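Local coordinates for HTH-type transcriptional regulator AscG (Escherichia coli, PDB 3BRQ), which represses transcription of the cryptic asc operon as a sequence-specific DNA-binding regulator of the LacI family, at residues Thr19-Leu24 with Gly51-Leu56; Cys78-Ile83 with Ser101-Val106; Ser115-Trp120 with Gly273-Pro278. All coordinates share one frame; numbering follows the deposited sequence.

Contact 1 of 3, residues Thr19-Leu24 with Gly51-Leu56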
ATOM      1  N   THR B  19     -14.183  27.832   5.159  1.00 43.66           N
ATOM      2  CA  THR B  19     -14.037  26.359   5.487  1.00 42.92           C
ATOM      3  C   THR B  19     -12.764  26.127   6.300  1.00 40.74           C
ATOM      4  O   THR B  19     -11.815  26.888   6.183  1.00 41.28           O
ATOM      5  CB  THR B  19     -14.028  25.450   4.210  1.00 43.33           C
ATOM      6  OG1 THR B  19     -14.014  24.056   4.595  1.00 44.48           O
ATOM      7  CG2 THR B  19     -12.801  25.750   3.287  1.00 45.11           C
ATOM      8  N   GLN B  20     -12.759  25.092   7.132  1.00 38.48           N
ATOM      9  CA  GLN B  20     -11.572  24.734   7.887  1.00 36.35           C
ATOM     10  C   GLN B  20     -10.858  23.597   7.188  1.00 34.11           C
ATOM     11  O   GLN B  20     -11.501  22.697   6.631  1.00 32.63           O
ATOM     12  CB  GLN B  20     -11.944  24.276   9.282  1.00 36.98           C
ATOM     13  CG  GLN B  20     -12.199  25.390  10.246  1.00 38.76           C
ATOM     14  CD  GLN B  20     -12.526  24.854  11.614  1.00 41.76           C
ATOM     15  OE1 GLN B  20     -12.932  23.691  11.757  1.00 41.41           O
ATOM     16  NE2 GLN B  20     -12.339  25.684  12.636  1.00 41.77           N
ATOM     17  N   THR B  21      -9.532  23.645   7.209  1.00 30.98           N
ATOM     18  CA  THR B  21      -8.752  22.664   6.478  1.00 29.06           C
ATOM     19  C   THR B  21      -7.854  21.929   7.467  1.00 28.22           C
ATOM     20  O   THR B  21      -7.247  22.579   8.321  1.00 26.32           O
ATOM     21  CB  THR B  21      -7.948  23.387   5.388  1.00 29.39           C
ATOM     22  OG1 THR B  21      -8.862  23.920   4.416  1.00 31.52           O
ATOM     23  CG2 THR B  21      -6.971  22.459   4.698  1.00 29.27           C
ATOM     24  N   LEU B  22      -7.794  20.596   7.364  1.00 26.35           N
ATOM     25  CA  LEU B  22      -6.861  19.784   8.146  1.00 26.60           C
ATOM     26  C   LEU B  22      -5.658  19.396   7.290  1.00 24.69           C
ATOM     27  O   LEU B  22      -5.783  18.790   6.214  1.00 23.94           O
ATOM     28  CB  LEU B  22      -7.520  18.482   8.631  1.00 26.86           C
ATOM     29  CG  LEU B  22      -7.998  18.315  10.058  1.00 33.14           C
ATOM     30  CD1 LEU B  22      -9.002  17.182  10.153  1.00 35.11           C
ATOM     31  CD2 LEU B  22      -6.762  18.017  10.976  1.00 33.05           C
ATOM     32  N   GLY B  23      -4.483  19.737   7.780  1.00 22.89           N
ATOM     33  CA  GLY B  23      -3.244  19.460   7.062  1.00 20.85           C
ATOM     34  C   GLY B  23      -2.562  18.207   7.554  1.00 21.38           C
ATOM     35  O   GLY B  23      -2.387  18.000   8.789  1.00 22.93           O
ATOM     36  N   LEU B  24      -2.118  17.374   6.616  1.00 20.86           N
ATOM     37  CA  LEU B  24      -1.366  16.162   6.955  1.00 20.55           C
ATOM     38  C   LEU B  24       0.032  16.245   6.354  1.00 20.69           C
ATOM     39  O   LEU B  24       0.173  16.609   5.181  1.00 18.48           O
ATOM     40  CB  LEU B  24      -2.058  14.921   6.385  1.00 21.18           C
ATOM     41  CG  LEU B  24      -3.238  14.320   7.148  1.00 25.21           C
ATOM     42  CD1 LEU B  24      -4.001  15.310   8.025  1.00 23.17           C
ATOM     43  CD2 LEU B  24      -4.185  13.585   6.171  1.00 30.36           C
ATOM     44  N   GLY B  51     -17.060  17.891   7.740  1.00 30.41           N
ATOM     45  CA  GLY B  51     -17.159  19.107   6.929  1.00 28.55           C
ATOM     46  C   GLY B  51     -15.883  19.908   6.792  1.00 28.69           C
ATOM     47  O   GLY B  51     -15.948  21.116   6.504  1.00 27.62           O
ATOM     48  N   ARG B  52     -14.733  19.248   7.017  1.00 27.26           N
ATOM     49  CA  ARG B  52     -13.409  19.829   6.788  1.00 28.73           C
ATOM     50  C   ARG B  52     -12.800  19.425   5.443  1.00 28.52           C
ATOM     51  O   ARG B  52     -13.002  18.315   4.979  1.00 28.69           O
ATOM     52  CB  ARG B  52     -12.424  19.416   7.909  1.00 27.79           C
ATOM     53  CG  ARG B  52     -12.475  20.275   9.157  1.00 29.79           C
ATOM     54  CD  ARG B  52     -13.800  20.130   9.917  1.00 30.59           C
ATOM     55  NE  ARG B  52     -13.952  21.144  10.956  1.00 31.55           N
ATOM     56  CZ  ARG B  52     -14.824  21.078  11.966  1.00 32.66           C
ATOM     57  NH1 ARG B  52     -15.642  20.036  12.094  1.00 28.44           N
ATOM     58  NH2 ARG B  52     -14.856  22.053  12.877  1.00 31.20           N
ATOM     59  N   GLN B  53     -11.993  20.314   4.871  1.00 29.68           N
ATOM     60  CA  GLN B  53     -11.140  19.979   3.725  1.00 30.35           C
ATOM     61  C   GLN B  53      -9.860  19.360   4.250  1.00 30.70           C
ATOM     62  O   GLN B  53      -9.342  19.736   5.300  1.00 30.17           O
ATOM     63  CB  GLN B  53     -10.773  21.215   2.916  1.00 31.36           C
ATOM     64  CG  GLN B  53     -11.955  21.896   2.226  1.00 35.17           C
ATOM     65  CD  GLN B  53     -12.711  20.927   1.286  1.00 40.43           C
ATOM     66  OE1 GLN B  53     -12.090  20.085   0.620  1.00 44.71           O
ATOM     67  NE2 GLN B  53     -14.045  21.023   1.265  1.00 39.09           N
ATOM     68  N   LEU B  54      -9.345  18.427   3.476  1.00 30.09           N
ATOM     69  CA  LEU B  54      -8.127  17.743   3.810  1.00 29.88           C
ATOM     70  C   LEU B  54      -7.056  18.156   2.798  1.00 29.50           C
ATOM     71  O   LEU B  54      -7.335  18.185   1.579  1.00 27.21           O
ATOM     72  CB  LEU B  54      -8.375  16.244   3.686  1.00 30.32           C
ATOM     73  CG  LEU B  54      -7.231  15.336   4.118  1.00 32.28           C
ATOM     74  CD1 LEU B  54      -7.285  15.208   5.605  1.00 33.53           C
ATOM     75  CD2 LEU B  54      -7.409  14.002   3.463  1.00 35.56           C
ATOM     76  N   LEU B  55      -5.858  18.453   3.306  1.00 26.49           N
ATOM     77  CA  LEU B  55      -4.662  18.703   2.479  1.00 26.61           C
ATOM     78  C   LEU B  55      -3.524  17.791   2.951  1.00 25.49           C
ATOM     79  O   LEU B  55      -3.238  17.760   4.139  1.00 26.49           O
ATOM     80  CB  LEU B  55      -4.184  20.163   2.616  1.00 26.67           C
ATOM     81  CG  LEU B  55      -4.898  21.189   1.711  1.00 29.72           C
ATOM     82  CD1 LEU B  55      -4.263  22.579   1.860  1.00 28.11           C
ATOM     83  CD2 LEU B  55      -4.887  20.723   0.245  1.00 26.23           C
ATOM     84  N   LEU B  56      -2.898  17.035   2.061  1.00 24.38           N
ATOM     85  CA  LEU B  56      -1.694  16.258   2.479  1.00 23.58           C
ATOM     86  C   LEU B  56      -0.479  16.829   1.761  1.00 22.78           C
ATOM     87  O   LEU B  56      -0.472  16.884   0.553  1.00 20.13           O
ATOM     88  CB  LEU B  56      -1.847  14.793   2.083  1.00 23.43           C
ATOM     89  CG  LEU B  56      -0.650  13.862   2.103  1.00 26.01           C
ATOM     90  CD1 LEU B  56      -0.263  13.522   3.528  1.00 22.70           C
ATOM     91  CD2 LEU B  56      -1.042  12.570   1.372  1.00 23.34           C
TER
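The amide oxygen OE1 of Gln20 is gripped by two nitrogens of one guanidinium group: Arg52 NE lies 2.9 Å from Gln20 OE1, and Arg52 NH2 lies 2.8 Å from the same oxygen. The oxygen sits within 2° of the guanidinium plane, and because NE and NH2 are the two donors the grip is side-on, both bonds ending on one atom. The amide plane itself is turned 32° from that of the guanidinium. Arg52 is bent at chi2 (67°), which lays its chain alongside that of Gln20 with both pointing the same way. A salt bridge from Arg52 NH2 to Asp271 further fixes the group.

Beyond this clamp the strands run parallel, their axes 4.6 Å apart. Gln53 N donates to Gln20 O, Leu22 N to Gln53 O, Leu55 N to Leu22 O and Leu24 N to Leu55 O. On one face of the sheet Leu24 CD2 meets Leu54 CD1 at 3.5 Å; on the other, Thr21 CG2 rests 3.9 Å from Leu55 CG.

Helix 36-49, the crossover of this beta-alpha-beta unit, packs on Leu24 and Leu54, while helix 255-270 touches Leu22 and Arg52. Strand 80-84 flanks 21-27, and beyond Leu55 and Leu56 the sheet continues, antiparallel, into the second subunit.

Contact 2 of 3, residues Cys78-Ile83 with Ser101-Val106; sequences CDAIMI and SQPIMV
The CG2 methyl of Ile83 lies against the neighbouring strand, 4.1 Å from Val106 CB and 4.2 Å from Ile104 CG2. Its other branch, CG1, is anti to the backbone N (chi1 168°) and leads away from that strand; the side chain also touches Ile70 of helix 63-75. On the same face Ile81 CB meets Ile104 CG1 at 4.1 Å, making a continuous aliphatic row. The opposite face carries the two selenomethionines, Met82 and Met105, both of which reach Leu266 of helix 255-270.

Three backbone bonds, each 2.8 Å long, set the parallel register: Ile81 N to Pro103 O, Met105 N to Ile81 O, and Ile83 N to Met105 O. At the start of the pair, Pro103, whose ring nitrogen has no hydrogen to give, instead brings its CD to 3.1 Å from Asp79 O. A water donates to Cys78 O and accepts from Gln102 NE2, bridging the segments there; the bend of Gln102 at chi2 (87°) carries its amide to that water. Asp79 directs OD2 to Thr21 N, on the adjoining strand.

With axes 16° apart and helix 90-98 linking the strands, this is a beta-alpha-beta unit in the parallel sheet of a periplasmic-binding-protein-like subdomain, the fold of LacI-family effector-binding regions.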
ATOM      1  N   CYS B  78      -3.895  26.051   6.557  1.00 27.87           N
ATOM      2  CA  CYS B  78      -4.418  24.936   7.352  1.00 27.88           C
ATOM      3  C   CYS B  78      -4.649  25.361   8.796  1.00 27.53           C
ATOM      4  O   CYS B  78      -3.809  26.018   9.412  1.00 26.99           O
ATOM      5  CB  CYS B  78      -3.494  23.720   7.315  1.00 27.77           C
ATOM      6  SG  CYS B  78      -3.485  22.986   5.692  1.00 32.47           S
ATOM      7  N   ASP B  79      -5.791  24.955   9.336  1.00 28.31           N
ATOM      8  CA  ASP B  79      -6.219  25.336  10.692  1.00 28.49           C
ATOM      9  C   ASP B  79      -5.651  24.414  11.787  1.00 27.56           C
ATOM     10  O   ASP B  79      -5.486  24.837  12.914  1.00 28.10           O
ATOM     11  CB  ASP B  79      -7.745  25.364  10.726  1.00 29.70           C
ATOM     12  CG  ASP B  79      -8.328  26.289   9.641  1.00 32.66           C
ATOM     13  OD1 ASP B  79      -8.363  27.497   9.896  1.00 35.37           O
ATOM     14  OD2 ASP B  79      -8.675  25.828   8.523  1.00 32.84           O
ATOM     15  N   ALA B  80      -5.344  23.161  11.424  1.00 26.78           N
ATOM     16  CA  ALA B  80      -4.712  22.175  12.299  1.00 23.72           C
ATOM     17  C   ALA B  80      -3.783  21.279  11.483  1.00 23.10           C
ATOM     18  O   ALA B  80      -4.049  21.013  10.286  1.00 20.05           O
ATOM     19  CB  ALA B  80      -5.769  21.306  12.945  1.00 24.63           C
ATOM     20  N   ILE B  81      -2.733  20.755  12.135  1.00 21.00           N
ATOM     21  CA  ILE B  81      -1.796  19.866  11.420  1.00 20.53           C
ATOM     22  C   ILE B  81      -1.651  18.506  12.124  1.00 20.66           C
ATOM     23  O   ILE B  81      -1.540  18.439  13.358  1.00 20.31           O
ATOM     24  CB  ILE B  81      -0.413  20.554  11.277  1.00 21.57           C
ATOM     25  CG1 ILE B  81      -0.566  21.943  10.636  1.00 23.23           C
ATOM     26  CG2 ILE B  81       0.623  19.676  10.460  1.00 21.02           C
ATOM     27  CD1 ILE B  81      -0.756  21.818   9.117  1.00 26.09           C
HETATM   28  N   MSE B  82      -1.657  17.424  11.359  1.00 20.18           N
HETATM   29  CA  MSE B  82      -1.201  16.119  11.886  1.00 20.62           C
HETATM   30  C   MSE B  82       0.142  15.845  11.242  1.00 20.70           C
HETATM   31  O   MSE B  82       0.211  15.724  10.026  1.00 18.09           O
HETATM   32  CB  MSE B  82      -2.151  14.974  11.522  1.00 20.56           C
HETATM   33  CG  MSE B  82      -1.645  13.579  12.097  1.00 24.86           C
HETATM   34 SE   MSE B  82      -2.246  12.055  11.086  0.50 27.04          SE
HETATM   35  CE  MSE B  82      -1.012  12.293   9.543  1.00 24.94           C
ATOM     36  N   ILE B  83       1.213  15.737  12.045  1.00 21.01           N
ATOM     37  CA  ILE B  83       2.519  15.372  11.461  1.00 22.00           C
ATOM     38  C   ILE B  83       2.796  13.873  11.715  1.00 21.16           C
ATOM     39  O   ILE B  83       2.678  13.407  12.828  1.00 21.27           O
ATOM     40  CB  ILE B  83       3.659  16.326  11.927  1.00 23.69           C
ATOM     41  CG1 ILE B  83       5.060  15.808  11.566  1.00 25.43           C
ATOM     42  CG2 ILE B  83       3.658  16.522  13.419  1.00 23.97           C
ATOM     43  CD1 ILE B  83       5.398  16.000  10.066  1.00 31.55           C
ATOM     44  N   SER B 101       0.563  28.611  17.038  1.00 33.89           N
ATOM     45  CA  SER B 101      -0.697  28.739  17.726  1.00 33.65           C
ATOM     46  C   SER B 101      -1.715  27.672  17.292  1.00 32.59           C
ATOM     47  O   SER B 101      -2.581  27.252  18.082  1.00 32.75           O
ATOM     48  CB  SER B 101      -1.232  30.135  17.472  1.00 33.14           C
ATOM     49  OG  SER B 101      -2.093  30.473  18.518  1.00 38.16           O
ATOM     50  N   GLN B 102      -1.627  27.256  16.032  1.00 31.41           N
ATOM     51  CA  GLN B 102      -2.580  26.290  15.458  1.00 30.32           C
ATOM     52  C   GLN B 102      -2.394  24.929  16.150  1.00 28.73           C
ATOM     53  O   GLN B 102      -1.284  24.580  16.550  1.00 29.22           O
ATOM     54  CB  GLN B 102      -2.364  26.131  13.936  1.00 30.50           C
ATOM     55  CG  GLN B 102      -2.527  27.370  13.083  1.00 30.26           C
ATOM     56  CD  GLN B 102      -1.237  28.189  12.972  1.00 33.68           C
ATOM     57  OE1 GLN B 102      -0.420  28.222  13.905  1.00 33.50           O
ATOM     58  NE2 GLN B 102      -1.056  28.865  11.832  1.00 30.83           N
ATOM     59  N   PRO B 103      -3.471  24.153  16.289  1.00 27.52           N
ATOM     60  CA  PRO B 103      -3.376  22.825  16.852  1.00 26.66           C
ATOM     61  C   PRO B 103      -2.493  21.933  15.959  1.00 25.19           C
ATOM     62  O   PRO B 103      -2.821  21.741  14.783  1.00 25.20           O
ATOM     63  CB  PRO B 103      -4.826  22.331  16.794  1.00 25.89           C
ATOM     64  CG  PRO B 103      -5.618  23.574  16.774  1.00 28.37           C
ATOM     65  CD  PRO B 103      -4.852  24.447  15.874  1.00 28.64           C
ATOM     66  N   ILE B 104      -1.389  21.438  16.511  1.00 23.27           N
ATOM     67  CA  ILE B 104      -0.478  20.505  15.800  1.00 22.75           C
ATOM     68  C   ILE B 104      -0.359  19.226  16.607  1.00 22.79           C
ATOM     69  O   ILE B 104      -0.062  19.267  17.812  1.00 23.47           O
ATOM     70  CB  ILE B 104       0.940  21.083  15.533  1.00 21.96           C
ATOM     71  CG1 ILE B 104       0.831  22.360  14.712  1.00 23.81           C
ATOM     72  CG2 ILE B 104       1.858  20.024  14.789  1.00 19.44           C
ATOM     73  CD1 ILE B 104       2.112  23.143  14.617  1.00 24.72           C
HETATM   74  N   MSE B 105      -0.634  18.090  15.979  1.00 21.16           N
HETATM   75  CA  MSE B 105      -0.481  16.830  16.683  1.00 22.11           C
HETATM   76  C   MSE B 105       0.429  15.875  15.926  1.00 22.05           C
HETATM   77  O   MSE B 105       0.488  15.953  14.692  1.00 24.62           O
HETATM   78  CB  MSE B 105      -1.863  16.210  16.939  1.00 20.87           C
HETATM   79  CG  MSE B 105      -2.564  16.958  18.123  1.00 23.12           C
HETATM   80 SE   MSE B 105      -4.215  16.162  18.679  0.50 18.46          SE
HETATM   81  CE  MSE B 105      -3.633  14.567  19.556  1.00 20.60           C
ATOM     82  N   VAL B 106       1.067  14.951  16.652  1.00 20.66           N
ATOM     83  CA  VAL B 106       2.051  14.021  16.089  1.00 20.49           C
ATOM     84  C   VAL B 106       1.521  12.593  16.219  1.00 20.67           C
ATOM     85  O   VAL B 106       0.961  12.223  17.238  1.00 20.99           O
ATOM     86  CB  VAL B 106       3.482  14.177  16.764  1.00 19.82           C
ATOM     87  CG1 VAL B 106       3.417  13.825  18.206  1.00 22.35           C
ATOM     88  CG2 VAL B 106       4.542  13.288  16.078  1.00 16.80           C
TER
HETATM   89  O   HOH W   1      -2.898  28.481   9.491  1.00 42.08           O

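Contact 3 of 3, residues Ser115-Trp120 with Gly273-Pro278; sequences SSHSVW and GDFSPP
A 3-10 turn at 115-117, leading into the short edge strand 118-119, is met here by the loop that follows helix 255-270, so residues far apart in sequence close over one margin of the parallel sheet. The centrepiece is a face-to-face stack of His117 on Phe275: the ring centroids are 3.6 Å apart and the planes diverge by only 12°. Phe275 CE1 lies over the centre of the imidazole and His117 CE1 over that of the phenyl, each 3.4 Å above the plane; the closest atoms are His117 NE2 and Phe275 CZ, at 3.3 Å. Phe275 CG is anti to its carbonyl carbon (chi1 -68°), which lays the ring over the imidazole. Beside the stack, Ser116 OG approaches Phe275 CB to 3.3 Å and forms a weak hydrogen bond with His117 ND1, which may help to fix the rotation of the imidazole.

A water donates to both Ser116 O and Ser276 O, tying the two backbones together. Within the turn, Ser115 O accepts from Ser118 N and Ser118 OG, both from the same face of its carbonyl plane, and Ser118 OG also bonds Leu111 N. Farther along, Pro278 CB rests 4.0 Å from Ser118 O. The phenyl ring also touches Met105 of strand 104-107 and Met269 of helix 255-270.

Replacing Phe275 with an alanine would probably strip the imidazole of its stacking partner and leave His117 freer to turn. Since the direct contacts are ring stacking and van der Waals packing and the polar link runs through water, between these two segments the loop is probably held mainly by shape and dispersion.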
ATOM      1  N   SER B 115       2.946  16.051  25.538  1.00 34.68           N
ATOM      2  CA  SER B 115       2.550  14.635  25.430  1.00 33.36           C
ATOM      3  C   SER B 115       1.093  14.434  25.042  1.00 31.88           C
ATOM      4  O   SER B 115       0.765  13.435  24.395  1.00 31.27           O
ATOM      5  CB  SER B 115       2.869  13.890  26.723  1.00 34.62           C
ATOM      6  OG  SER B 115       2.356  14.632  27.821  1.00 36.90           O
ATOM      7  N   SER B 116       0.230  15.392  25.396  1.00 29.77           N
ATOM      8  CA  SER B 116      -1.186  15.359  24.994  1.00 29.08           C
ATOM      9  C   SER B 116      -1.415  15.588  23.485  1.00 27.99           C
ATOM     10  O   SER B 116      -2.488  15.294  22.953  1.00 27.29           O
ATOM     11  CB  SER B 116      -1.995  16.378  25.817  1.00 28.77           C
ATOM     12  OG  SER B 116      -1.542  17.710  25.536  1.00 30.92           O
ATOM     13  N   HIS B 117      -0.379  16.070  22.804  1.00 27.82           N
ATOM     14  CA  HIS B 117      -0.383  16.253  21.344  1.00 27.44           C
ATOM     15  C   HIS B 117       0.089  14.999  20.594  1.00 27.47           C
ATOM     16  O   HIS B 117       0.192  15.050  19.376  1.00 26.65           O
ATOM     17  CB  HIS B 117       0.520  17.437  20.929  1.00 27.89           C
ATOM     18  CG  HIS B 117       0.075  18.780  21.450  1.00 28.55           C
ATOM     19  ND1 HIS B 117      -0.249  19.014  22.779  1.00 29.39           N
ATOM     20  CD2 HIS B 117      -0.085  19.966  20.814  1.00 25.99           C
ATOM     21  CE1 HIS B 117      -0.604  20.282  22.928  1.00 27.12           C
ATOM     22  NE2 HIS B 117      -0.486  20.886  21.758  1.00 29.50           N
ATOM     23  N   SER B 118       0.364  13.886  21.278  1.00 27.07           N
ATOM     24  CA  SER B 118       0.691  12.644  20.537  1.00 27.33           C
ATOM     25  C   SER B 118      -0.291  11.499  20.576  1.00 26.78           C
ATOM     26  O   SER B 118      -0.998  11.273  21.577  1.00 25.13           O
ATOM     27  CB  SER B 118       2.093  12.121  20.777  1.00 28.24           C
ATOM     28  OG  SER B 118       2.465  12.224  22.114  1.00 33.81           O
ATOM     29  N   VAL B 119      -0.403  10.841  19.427  1.00 24.61           N
ATOM     30  CA  VAL B 119      -1.104   9.585  19.365  1.00 25.04           C
ATOM     31  C   VAL B 119      -0.053   8.541  18.962  1.00 26.45           C
ATOM     32  O   VAL B 119       0.501   8.575  17.851  1.00 26.54           O
ATOM     33  CB  VAL B 119      -2.340   9.640  18.424  1.00 24.28           C
ATOM     34  CG1 VAL B 119      -2.959   8.279  18.292  1.00 23.19           C
ATOM     35  CG2 VAL B 119      -3.395  10.592  18.999  1.00 24.73           C
ATOM     36  N   TRP B 120       0.187   7.595  19.856  1.00 26.72           N
ATOM     37  CA  TRP B 120       1.267   6.682  19.652  1.00 29.43           C
ATOM     38  C   TRP B 120       0.962   5.239  20.077  1.00 28.86           C
ATOM     39  O   TRP B 120       0.089   4.983  20.907  1.00 26.60           O
ATOM     40  CB  TRP B 120       2.509   7.275  20.316  1.00 32.85           C
ATOM     41  CG  TRP B 120       2.920   6.659  21.573  1.00 37.37           C
ATOM     42  CD1 TRP B 120       2.237   6.630  22.751  1.00 41.52           C
ATOM     43  CD2 TRP B 120       4.140   5.970  21.794  1.00 40.88           C
ATOM     44  NE1 TRP B 120       2.958   5.947  23.701  1.00 44.12           N
ATOM     45  CE2 TRP B 120       4.134   5.529  23.138  1.00 43.72           C
ATOM     46  CE3 TRP B 120       5.254   5.694  20.985  1.00 41.73           C
ATOM     47  CZ2 TRP B 120       5.201   4.814  23.703  1.00 41.41           C
ATOM     48  CZ3 TRP B 120       6.317   4.997  21.543  1.00 40.45           C
ATOM     49  CH2 TRP B 120       6.284   4.561  22.883  1.00 41.50           C
ATOM     50  N   GLY B 273     -12.289  22.608  21.752  1.00 30.67           N
ATOM     51  CA  GLY B 273     -11.838  21.593  22.684  1.00 31.38           C
ATOM     52  C   GLY B 273     -10.497  21.929  23.269  1.00 33.14           C
ATOM     53  O   GLY B 273      -9.879  22.925  22.883  1.00 32.24           O
ATOM     54  N   ASP B 274     -10.055  21.115  24.219  1.00 35.02           N
ATOM     55  CA  ASP B 274      -8.729  21.277  24.806  1.00 38.10           C
ATOM     56  C   ASP B 274      -7.938  19.965  24.681  1.00 39.11           C
ATOM     57  O   ASP B 274      -8.513  18.934  24.334  1.00 38.82           O
ATOM     58  CB  ASP B 274      -8.825  21.744  26.268  1.00 38.86           C
ATOM     59  CG  ASP B 274      -9.334  20.661  27.209  1.00 42.28           C
ATOM     60  OD1 ASP B 274     -10.106  19.757  26.771  1.00 45.00           O
ATOM     61  OD2 ASP B 274      -8.957  20.725  28.414  1.00 47.84           O
ATOM     62  N   PHE B 275      -6.636  20.008  24.969  1.00 41.00           N
ATOM     63  CA  PHE B 275      -5.775  18.826  24.843  1.00 43.39           C
ATOM     64  C   PHE B 275      -5.793  17.943  26.097  1.00 45.32           C
ATOM     65  O   PHE B 275      -5.045  18.192  27.049  1.00 46.45           O
ATOM     66  CB  PHE B 275      -4.324  19.234  24.564  1.00 43.06           C
ATOM     67  CG  PHE B 275      -4.101  19.860  23.224  1.00 42.40           C
ATOM     68  CD1 PHE B 275      -3.847  19.063  22.103  1.00 41.23           C
ATOM     69  CD2 PHE B 275      -4.109  21.255  23.082  1.00 40.98           C
ATOM     70  CE1 PHE B 275      -3.623  19.636  20.841  1.00 41.05           C
ATOM     71  CE2 PHE B 275      -3.869  21.850  21.820  1.00 41.47           C
ATOM     72  CZ  PHE B 275      -3.632  21.032  20.697  1.00 42.13           C
ATOM     73  N   SER B 276      -6.608  16.892  26.084  1.00 46.97           N
ATOM     74  CA  SER B 276      -6.670  15.928  27.198  1.00 47.63           C
ATOM     75  C   SER B 276      -5.677  14.775  27.039  1.00 48.51           C
ATOM     76  O   SER B 276      -5.209  14.520  25.931  1.00 48.62           O
ATOM     77  CB  SER B 276      -8.084  15.383  27.304  1.00 47.94           C
ATOM     78  OG  SER B 276      -8.830  15.781  26.165  1.00 49.61           O
ATOM     79  N   PRO B 277      -5.358  14.066  28.145  1.00 48.83           N
ATOM     80  CA  PRO B 277      -4.338  13.016  28.143  1.00 49.33           C
ATOM     81  C   PRO B 277      -4.578  11.929  27.103  1.00 50.43           C
ATOM     82  O   PRO B 277      -5.740  11.645  26.768  1.00 49.95           O
ATOM     83  CB  PRO B 277      -4.454  12.420  29.543  1.00 49.46           C
ATOM     84  CG  PRO B 277      -4.977  13.534  30.369  1.00 49.08           C
ATOM     85  CD  PRO B 277      -5.960  14.218  29.481  1.00 48.39           C
ATOM     86  N   PRO B 278      -3.474  11.323  26.605  1.00 51.21           N
ATOM     87  CA  PRO B 278      -3.400  10.351  25.502  1.00 51.96           C
ATOM     88  C   PRO B 278      -4.007   8.961  25.753  1.00 51.93           C
ATOM     89  O   PRO B 278      -3.554   8.241  26.651  1.00 52.98           O
ATOM     90  CB  PRO B 278      -1.878  10.200  25.294  1.00 52.09           C
ATOM     91  CG  PRO B 278      -1.283  10.496  26.627  1.00 51.64           C
ATOM     92  CD  PRO B 278      -2.129  11.614  27.150  1.00 51.33           C
TER
HETATM   93  O   HOH W   2      -5.198  15.770  23.250  1.00 38.86           O

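All three contacts reach one five-stranded parallel sheet, ordered 53-60, 21-27, 80-84, 104-107, 118-119; contact 3 does so through its segment 115-120 alone. Contacts 1 and 2 adjoin, centres 10 Å apart, through strands 21-27 and 80-84: Met82 N lies 2.7 Å from Gly23 O, probably hydrogen-bonded. Contacts 2 and 3, centres 12 Å apart, meet through strands 104-107 and 118-119, where Val106 N is 2.9 Å from His117 O and Val106 O is 2.9 Å from Val119 N. Contacts 1 and 3 do not touch, their nearest atoms about 9 Å apart. The series thus runs from the dimer-facing strand at contact 1 to the opposite sheet edge, with helix 255-270 touching all three.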